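Local coordinates for protein Ifi204 (Mus musculus domesticus, PDB 5YZW) that probably acts as an interferon-inducible DNA sensor of the immune system, recognising DNA through its HIN domain, at residues Q12-K17 against T97-A102; T51-K56 against L75-A80; Y138-D143 against M147-Y152. All coordinates share one frame; numbering follows the deposited sequence. Where two conformers were deposited one is given.

Overall arrangement
Three contacts sample the two OB barrels of this HIN domain and show how the chemistry of a contact follows its place in the fold. Contacts 1 and 2 both reach the sheet of the first barrel, with centres about 18 Å apart, and meet where V15 CG2 lies 4.2 Å from K56 O. Each joins that sheet to a non-strand element and is partly buried: contact 1 brings side chains of a helix and a strand together, apolar and arginine, while contact 2 sets one leucine of a 3-10 turn against a methyl and main-chain atoms. Contact 3, a buried hairpin in the second barrel, is sewn together by backbone hydrogen bonds. It lies across the chain's centre from contact 2, their centres about 31 Å apart.

Contact 1 (Q12-K17 against T97-A102)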
loop_
_atom_site.group_PDB
_atom_site.type_symbol
_atom_site.label_atom_id
_atom_site.label_comp_id
_atom_site.label_asym_id
_atom_site.label_seq_id
_atom_site.Cartn_x
_atom_site.Cartn_y
_atom_site.Cartn_z
ATOM N N GLN A 12 -15.492 -4.243 11.534
ATOM C CA GLN A 12 -15.653 -2.862 11.978
ATOM C C GLN A 12 -14.278 -2.274 12.220
ATOM O O GLN A 12 -13.551 -2.750 13.094
ATOM C CB GLN A 12 -16.485 -2.773 13.263
ATOM C CG GLN A 12 -17.966 -2.615 13.052
ATOM C CD GLN A 12 -18.711 -2.382 14.358
ATOM O OE1 GLN A 12 -18.113 -1.981 15.366
ATOM N NE2 GLN A 12 -20.027 -2.607 14.340
ATOM N N VAL A 13 -13.920 -1.237 11.456
ATOM C CA VAL A 13 -12.554 -0.718 11.479
ATOM C C VAL A 13 -12.538 0.804 11.510
ATOM O O VAL A 13 -13.485 1.478 11.097
ATOM C CB VAL A 13 -11.700 -1.224 10.284
ATOM C CG1 VAL A 13 -11.651 -2.728 10.263
ATOM C CG2 VAL A 13 -12.262 -0.711 8.952
ATOM N N MET A 14 -11.419 1.339 11.988
ATOM C CA MET A 14 -11.099 2.741 11.806
ATOM C C MET A 14 -10.118 2.891 10.646
ATOM O O MET A 14 -9.127 2.163 10.570
ATOM C CB MET A 14 -10.498 3.351 13.068
ATOM C CG MET A 14 -10.439 4.870 12.960
ATOM S SD MET A 14 -9.652 5.708 14.333
ATOM C CE MET A 14 -11.052 5.963 15.441
ATOM N N VAL A 15 -10.413 3.823 9.745
ATOM C CA VAL A 15 -9.511 4.183 8.651
ATOM C C VAL A 15 -8.321 4.945 9.212
ATOM O O VAL A 15 -8.490 5.975 9.869
ATOM C CB VAL A 15 -10.250 5.025 7.604
ATOM C CG1 VAL A 15 -9.307 5.383 6.453
ATOM C CG2 VAL A 15 -11.494 4.287 7.112
ATOM N N LEU A 16 -7.108 4.454 8.937
ATOM C CA LEU A 16 -5.887 5.111 9.396
ATOM C C LEU A 16 -5.257 6.008 8.335
ATOM O O LEU A 16 -4.904 7.152 8.622
ATOM C CB LEU A 16 -4.868 4.063 9.855
ATOM C CG LEU A 16 -5.350 3.157 11.000
ATOM C CD1 LEU A 16 -4.197 2.370 11.576
ATOM C CD2 LEU A 16 -6.039 3.937 12.093
ATOM N N LYS A 17 -5.115 5.514 7.113
ATOM C CA LYS A 17 -4.431 6.226 6.040
ATOM C C LYS A 17 -4.972 5.720 4.712
ATOM O O LYS A 17 -5.433 4.577 4.607
ATOM C CB LYS A 17 -2.903 6.065 6.152
ATOM C CG LYS A 17 -2.270 4.831 5.494
ATOM C CD LYS A 17 -1.743 5.054 4.055
ATOM C CE LYS A 17 -1.481 3.712 3.349
ATOM N NZ LYS A 17 -0.913 3.934 2.016
ATOM N N THR A 97 0.306 2.120 20.165
ATOM C CA THR A 97 1.221 1.084 19.701
ATOM C C THR A 97 0.716 0.442 18.414
ATOM O O THR A 97 1.500 0.187 17.490
ATOM C CB THR A 97 1.413 0.027 20.785
ATOM O OG1 THR A 97 0.134 -0.484 21.173
ATOM C CG2 THR A 97 2.076 0.639 21.999
ATOM N N LEU A 98 -0.597 0.179 18.330
ATOM C CA LEU A 98 -1.145 -0.413 17.112
ATOM C C LEU A 98 -1.108 0.579 15.959
ATOM O O LEU A 98 -0.862 0.191 14.807
ATOM C CB LEU A 98 -2.571 -0.910 17.350
ATOM C CG LEU A 98 -3.269 -1.503 16.124
ATOM C CD1 LEU A 98 -2.474 -2.655 15.527
ATOM C CD2 LEU A 98 -4.662 -1.961 16.483
ATOM N N ARG A 99 -1.329 1.864 16.252
ATOM C CA ARG A 99 -1.235 2.897 15.225
ATOM C C ARG A 99 0.152 2.923 14.604
ATOM O O ARG A 99 0.294 2.891 13.375
ATOM C CB ARG A 99 -1.577 4.264 15.814
ATOM C CG ARG A 99 -3.052 4.459 16.107
ATOM C CD ARG A 99 -3.365 5.874 16.561
ATOM N NE ARG A 99 -4.796 6.054 16.794
ATOM C CZ ARG A 99 -5.656 6.471 15.870
ATOM N NH1 ARG A 99 -5.231 6.757 14.644
ATOM N NH2 ARG A 99 -6.942 6.607 16.172
ATOM N N GLN A 100 1.195 2.985 15.433
ATOM C CA GLN A 100 2.524 3.078 14.844
ATOM C C GLN A 100 2.920 1.767 14.184
ATOM O O GLN A 100 3.569 1.779 13.132
ATOM C CB GLN A 100 3.561 3.501 15.887
ATOM C CG GLN A 100 4.982 3.790 15.321
ATOM C CD GLN A 100 5.001 4.392 13.898
ATOM O OE1 GLN A 100 5.306 3.710 12.920
ATOM N NE2 GLN A 100 4.663 5.671 13.795
ATOM N N ARG A 101 2.516 0.629 14.752
ATOM C CA ARG A 101 2.746 -0.626 14.050
ATOM C C ARG A 101 2.104 -0.591 12.664
ATOM O O ARG A 101 2.683 -1.078 11.687
ATOM C CB ARG A 101 2.226 -1.801 14.879
ATOM C CG ARG A 101 2.983 -3.093 14.627
ATOM C CD ARG A 101 2.838 -4.082 15.763
ATOM N NE ARG A 101 1.632 -4.885 15.593
ATOM C CZ ARG A 101 0.567 -4.809 16.387
ATOM N NH1 ARG A 101 0.567 -3.974 17.421
ATOM N NH2 ARG A 101 -0.496 -5.578 16.155
ATOM N N ALA A 102 0.930 0.035 12.548
ATOM C CA ALA A 102 0.241 0.062 11.262
ATOM C C ALA A 102 0.947 0.950 10.247
ATOM O O ALA A 102 0.846 0.700 9.043
ATOM C CB ALA A 102 -1.194 0.544 11.436
#
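R99 NE donates a hydrogen bond to the carbonyl oxygen of I94, which holds the guanidinium where it meets M14 on the strand, M14 SD lying 3.4 Å from R99 NH2. The sulfur approaches the flat group at a slant. M14 gets there with its CG anti to the backbone N (chi1 -168°) and a bend at the far end, while R99, extended from CG to NE, reaches from the helix across to the strand. L16 meets the same group, also at a slant, its CD2 3.9 Å from R99 NH1. The other branch of L16 turns to the helix itself: CD1 packs on the CB of A102 at 3.5 Å, a small residue that also rests on T36 and F43. Strand 11-25 belongs to the first OB barrel of the HIN domain, and helix 96-103 to the linker between the two barrels, so that here the linker is laid against barrel wall. The axes of the two segments stand 10.0 Å apart at an angle of 47°. L16 and K17 both face T36 as a classic beta bulge, placing L16 at an irregular point of the strand. R60 NH1 is a like-charged neighbour of R99 NH2.

Contact 2 (T51-K56 against L75-A80)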
loop_
_atom_site.group_PDB
_atom_site.type_symbol
_atom_site.label_atom_id
_atom_site.label_comp_id
_atom_site.label_asym_id
_atom_site.label_seq_id
_atom_site.Cartn_x
_atom_site.Cartn_y
_atom_site.Cartn_z
ATOM N N THR A 51 -13.911 3.018 -6.518
ATOM C CA THR A 51 -13.416 4.254 -5.932
ATOM C C THR A 51 -14.528 5.223 -5.588
ATOM O O THR A 51 -14.239 6.292 -5.028
ATOM C CB THR A 51 -12.371 4.902 -6.861
ATOM O OG1 THR A 51 -12.946 5.142 -8.152
ATOM C CG2 THR A 51 -11.195 3.955 -7.011
ATOM N N ALA A 52 -15.792 4.873 -5.849
ATOM C CA ALA A 52 -16.866 5.656 -5.248
ATOM C C ALA A 52 -16.705 5.711 -3.735
ATOM O O ALA A 52 -17.104 6.692 -3.098
ATOM C CB ALA A 52 -18.243 5.089 -5.617
ATOM N N LEU A 53 -16.079 4.691 -3.157
ATOM C CA LEU A 53 -15.863 4.617 -1.716
ATOM C C LEU A 53 -14.852 5.636 -1.194
ATOM O O LEU A 53 -14.643 5.686 0.025
ATOM C CB LEU A 53 -15.415 3.202 -1.350
ATOM C CG LEU A 53 -16.528 2.156 -1.399
ATOM C CD1 LEU A 53 -15.971 0.751 -1.176
ATOM C CD2 LEU A 53 -17.551 2.488 -0.327
ATOM N N LYS A 54 -14.226 6.436 -2.071
ATOM C CA LYS A 54 -13.309 7.481 -1.617
ATOM C C LYS A 54 -13.934 8.346 -0.519
ATOM O O LYS A 54 -13.270 8.690 0.466
ATOM C CB LYS A 54 -12.879 8.335 -2.817
ATOM C CG LYS A 54 -12.045 9.569 -2.499
ATOM C CD LYS A 54 -11.956 10.473 -3.745
ATOM C CE LYS A 54 -11.155 11.732 -3.468
ATOM N NZ LYS A 54 -10.793 12.450 -4.722
ATOM N N SER A 55 -15.224 8.674 -0.645
ATOM C CA SER A 55 -15.891 9.487 0.373
ATOM C C SER A 55 -16.002 8.805 1.731
ATOM O O SER A 55 -16.293 9.484 2.716
ATOM C CB SER A 55 -17.297 9.883 -0.086
ATOM O OG SER A 55 -18.099 8.735 -0.283
ATOM N N LYS A 56 -15.785 7.500 1.828
ATOM C CA LYS A 56 -15.873 6.834 3.122
ATOM C C LYS A 56 -14.527 6.457 3.726
ATOM O O LYS A 56 -14.436 6.274 4.951
ATOM C CB LYS A 56 -16.752 5.583 3.010
ATOM C CG LYS A 56 -18.231 5.958 2.859
ATOM C CD LYS A 56 -19.097 4.756 2.548
ATOM C CE LYS A 56 -20.485 5.200 2.094
ATOM N NZ LYS A 56 -21.374 4.016 1.919
ATOM N N LEU A 75 -6.980 -7.038 1.966
ATOM C CA LEU A 75 -8.438 -7.130 1.968
ATOM C C LEU A 75 -8.951 -6.384 0.746
ATOM O O LEU A 75 -8.655 -5.195 0.564
ATOM C CB LEU A 75 -9.057 -6.536 3.234
ATOM C CG LEU A 75 -8.705 -7.101 4.600
ATOM C CD1 LEU A 75 -9.713 -6.587 5.642
ATOM C CD2 LEU A 75 -8.671 -8.624 4.589
ATOM N N GLU A 76 -9.701 -7.081 -0.105
ATOM C CA GLU A 76 -10.159 -6.505 -1.361
ATOM C C GLU A 76 -11.651 -6.180 -1.280
ATOM O O GLU A 76 -12.445 -7.008 -0.826
ATOM C CB GLU A 76 -9.861 -7.453 -2.529
ATOM C CG GLU A 76 -8.349 -7.613 -2.806
ATOM C CD GLU A 76 -8.038 -8.336 -4.110
ATOM O OE1 GLU A 76 -6.867 -8.257 -4.568
ATOM O OE2 GLU A 76 -8.943 -8.997 -4.663
ATOM N N ILE A 77 -12.013 -4.973 -1.716
ATOM C CA ILE A 77 -13.384 -4.466 -1.746
ATOM C C ILE A 77 -13.724 -4.118 -3.189
ATOM O O ILE A 77 -13.056 -3.274 -3.801
ATOM C CB ILE A 77 -13.548 -3.222 -0.861
ATOM C CG1 ILE A 77 -13.153 -3.532 0.586
ATOM C CG2 ILE A 77 -14.972 -2.706 -0.962
ATOM C CD1 ILE A 77 -13.243 -2.344 1.515
ATOM N N TYR A 78 -14.773 -4.734 -3.723
ATOM C CA TYR A 78 -15.119 -4.577 -5.128
ATOM C C TYR A 78 -16.373 -3.744 -5.385
ATOM O O TYR A 78 -16.617 -3.376 -6.540
ATOM C CB TYR A 78 -15.287 -5.964 -5.763
ATOM C CG TYR A 78 -13.961 -6.676 -5.932
ATOM C CD1 TYR A 78 -13.108 -6.340 -6.973
ATOM C CD2 TYR A 78 -13.545 -7.656 -5.032
ATOM C CE1 TYR A 78 -11.897 -6.971 -7.131
ATOM C CE2 TYR A 78 -12.317 -8.301 -5.187
ATOM C CZ TYR A 78 -11.503 -7.947 -6.236
ATOM O OH TYR A 78 -10.280 -8.558 -6.413
ATOM N N ARG A 79 -17.171 -3.437 -4.364
ATOM C CA ARG A 79 -18.438 -2.729 -4.557
ATOM C C ARG A 79 -18.673 -1.718 -3.444
ATOM O O ARG A 79 -18.349 -1.979 -2.283
ATOM C CB ARG A 79 -19.642 -3.690 -4.585
ATOM C CG ARG A 79 -19.679 -4.647 -5.771
ATOM C CD ARG A 79 -20.397 -5.957 -5.404
ATOM N NE ARG A 79 -19.715 -7.121 -5.979
ATOM C CZ ARG A 79 -18.885 -7.922 -5.309
ATOM N NH1 ARG A 79 -18.627 -7.699 -4.026
ATOM N NH2 ARG A 79 -18.310 -8.952 -5.921
ATOM N N ALA A 80 -19.294 -0.588 -3.801
ATOM C CA ALA A 80 -19.689 0.412 -2.811
ATOM C C ALA A 80 -20.596 -0.179 -1.725
ATOM O O ALA A 80 -20.501 0.206 -0.552
ATOM C CB ALA A 80 -20.392 1.585 -3.505
#
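I77, at the end of strand 74-77, makes the first contact with the 3-10 segment 51-55: its CG2 branch meets L53 CD1 at 3.6 Å, the two side chains crossing at about a right angle. With CG2 anti to the backbone N, that methyl is turned to the leucine, and I77 also packs on V46, I65 and F57 inside the barrel. At Y78 the chain leaves the strand, and the side chains of Y78 and R79 both start out away from the 3-10 segment. R79 contributes by its backbone instead, its O lying 3.8 Å from L53 CD1. A80 completes the surround of the leucine: its O is 3.7 Å from L53 CD2, and its CA is 3.9 Å from L53 CG. L53 sits inside the turn closed by K54 N to T51 O at 3.0 Å, and its own O takes K56 N. This segment occupies the connection between the third and fourth strands, where many OB folds carry a helix. D50 adds polar fastening, OD2 taking A80 N and OD1 taking A52 N. The contact rests on van der Waals packing of leucine methyls against a methyl and main-chain atoms, and is thus weakly directional: shape, rather than matched charge, defines the fit.

Contact 3 (Y138-D143 against M147-Y152); sequences YGIGDD and MEVVVY
I140 and M147 run alongside each other in the same direction, I140 CG1 passing 3.7 Å from M147 CG. In both residues the first torsion, 66° in I140 and 49° in M147, sets I140 CG1 and M147 CG between the backbone N and the carbonyl carbon, which brings these two carbons together across the strands. I140 meets V149 at a slant: V149 CG2 nestles between two branches of the isoleucine, 3.7 Å from I140 CD1 and equally far from I140 CG2. Y138 is turned differently, offering the edge of its ring to V151, whose CG2 lies near the ring plane at 4.0 Å from Y138 CE2. The backbone fixes this register. Y138 and V149 form one hydrogen-bonded pair, with V149 N reaching Y138 O at 2.7 Å, and I140 and M147 form the next, with I140 N bonding to M147 O almost straight (172° at the hydrogen). Between them G139 and E148 make a non-hydrogen-bonded pair, where E148 CA gives a CA-H...O contact to Y138 O. Cutting I140 back to an alanine is likely to open a gap beside V149 CG2 and M147 CG, which would lose the isoleucine branches they pack on. Y124 backs I140 from strand 119-132, and strand 180-183 pairs in parallel on the far side of 145-151. This is the antiparallel hairpin of the second and third strands of an OB barrel, here the second of the HIN domain.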
loop_
_atom_site.group_PDB
_atom_site.type_symbol
_atom_site.label_atom_id
_atom_site.label_comp_id
_atom_site.label_asym_id
_atom_site.label_seq_id
_atom_site.Cartn_x
_atom_site.Cartn_y
_atom_site.Cartn_z
ATOM N N TYR A 138 15.797 3.394 -8.736
ATOM C CA TYR A 138 16.037 4.306 -7.623
ATOM C C TYR A 138 16.840 3.579 -6.551
ATOM O O TYR A 138 16.350 2.621 -5.946
ATOM C CB TYR A 138 14.725 4.823 -7.036
ATOM C CG TYR A 138 13.927 5.737 -7.935
ATOM C CD1 TYR A 138 14.258 7.080 -8.046
ATOM C CD2 TYR A 138 12.803 5.278 -8.619
ATOM C CE1 TYR A 138 13.525 7.934 -8.847
ATOM C CE2 TYR A 138 12.056 6.127 -9.417
ATOM C CZ TYR A 138 12.428 7.459 -9.528
ATOM O OH TYR A 138 11.707 8.328 -10.316
ATOM N N GLY A 139 18.075 4.020 -6.319
ATOM C CA GLY A 139 18.809 3.577 -5.147
ATOM C C GLY A 139 18.180 4.162 -3.892
ATOM O O GLY A 139 18.056 5.392 -3.771
ATOM N N ILE A 140 17.756 3.305 -2.962
ATOM C CA ILE A 140 17.219 3.754 -1.683
ATOM C C ILE A 140 18.048 3.144 -0.562
ATOM O O ILE A 140 18.724 2.124 -0.736
ATOM C CB ILE A 140 15.723 3.391 -1.483
ATOM C CG1 ILE A 140 15.541 1.870 -1.405
ATOM C CG2 ILE A 140 14.858 4.009 -2.570
ATOM C CD1 ILE A 140 14.149 1.425 -0.898
ATOM N N GLY A 141 17.971 3.774 0.610
ATOM C CA GLY A 141 18.688 3.268 1.766
ATOM C C GLY A 141 18.130 3.787 3.072
ATOM O O GLY A 141 17.275 4.675 3.112
ATOM N N ASP A 142 18.630 3.194 4.154
ATOM C CA ASP A 142 18.385 3.657 5.513
ATOM C C ASP A 142 19.623 3.328 6.349
ATOM O O ASP A 142 20.678 2.970 5.814
ATOM C CB ASP A 142 17.081 3.054 6.072
ATOM C CG ASP A 142 17.099 1.525 6.143
ATOM O OD1 ASP A 142 18.190 0.919 6.115
ATOM O OD2 ASP A 142 16.001 0.917 6.201
ATOM N N ASP A 143 19.492 3.447 7.669
ATOM C CA ASP A 143 20.578 3.165 8.602
ATOM C C ASP A 143 20.837 1.668 8.777
ATOM O O ASP A 143 21.508 1.279 9.741
ATOM C CB ASP A 143 20.279 3.806 9.959
ATOM C CG ASP A 143 18.886 3.470 10.467
ATOM O OD1 ASP A 143 17.995 3.209 9.631
ATOM O OD2 ASP A 143 18.677 3.470 11.701
ATOM N N MET A 147 19.122 -0.702 -1.263
ATOM C CA MET A 147 18.542 -1.546 -2.303
ATOM C C MET A 147 18.037 -0.655 -3.432
ATOM O O MET A 147 18.112 0.575 -3.368
ATOM C CB MET A 147 17.428 -2.448 -1.745
ATOM C CG MET A 147 16.388 -1.730 -0.891
ATOM S SD MET A 147 15.075 -2.780 -0.162
ATOM C CE MET A 147 15.023 -4.167 -1.280
ATOM N N GLU A 148 17.531 -1.295 -4.482
ATOM C CA GLU A 148 17.007 -0.616 -5.658
ATOM C C GLU A 148 15.490 -0.718 -5.676
ATOM O O GLU A 148 14.930 -1.772 -5.373
ATOM C CB GLU A 148 17.547 -1.235 -6.952
ATOM C CG GLU A 148 18.954 -0.904 -7.322
ATOM C CD GLU A 148 19.329 -1.531 -8.654
ATOM O OE1 GLU A 148 18.722 -2.568 -9.009
ATOM O OE2 GLU A 148 20.217 -0.992 -9.346
ATOM N N VAL A 149 14.827 0.371 -6.040
ATOM C CA VAL A 149 13.426 0.337 -6.428
ATOM C C VAL A 149 13.379 0.351 -7.946
ATOM O O VAL A 149 13.919 1.262 -8.581
ATOM C CB VAL A 149 12.643 1.515 -5.834
ATOM C CG1 VAL A 149 11.183 1.458 -6.275
ATOM C CG2 VAL A 149 12.735 1.500 -4.313
ATOM N N VAL A 150 12.775 -0.671 -8.536
ATOM C CA VAL A 150 12.681 -0.788 -9.986
ATOM C C VAL A 150 11.284 -0.358 -10.401
ATOM O O VAL A 150 10.282 -0.965 -9.993
ATOM C CB VAL A 150 12.997 -2.215 -10.460
ATOM C CG1 VAL A 150 12.965 -2.286 -11.982
ATOM C CG2 VAL A 150 14.375 -2.632 -9.955
ATOM N N VAL A 151 11.211 0.702 -11.192
ATOM C CA VAL A 151 9.946 1.249 -11.659
ATOM C C VAL A 151 9.871 1.097 -13.169
ATOM O O VAL A 151 10.821 1.435 -13.892
ATOM C CB VAL A 151 9.775 2.712 -11.225
ATOM C CG1 VAL A 151 8.460 3.274 -11.750
ATOM C CG2 VAL A 151 9.801 2.799 -9.702
ATOM N N TYR A 152 8.745 0.577 -13.643
ATOM C CA TYR A 152 8.442 0.468 -15.062
ATOM C C TYR A 152 6.991 0.871 -15.298
ATOM O O TYR A 152 6.125 0.620 -14.459
ATOM C CB TYR A 152 8.665 -0.959 -15.555
ATOM C CG TYR A 152 8.440 -1.116 -17.028
ATOM C CD1 TYR A 152 9.425 -0.745 -17.935
ATOM C CD2 TYR A 152 7.246 -1.622 -17.520
ATOM C CE1 TYR A 152 9.231 -0.880 -19.289
ATOM C CE2 TYR A 152 7.040 -1.762 -18.877
ATOM C CZ TYR A 152 8.037 -1.387 -19.756
ATOM O OH TYR A 152 7.845 -1.523 -21.107
#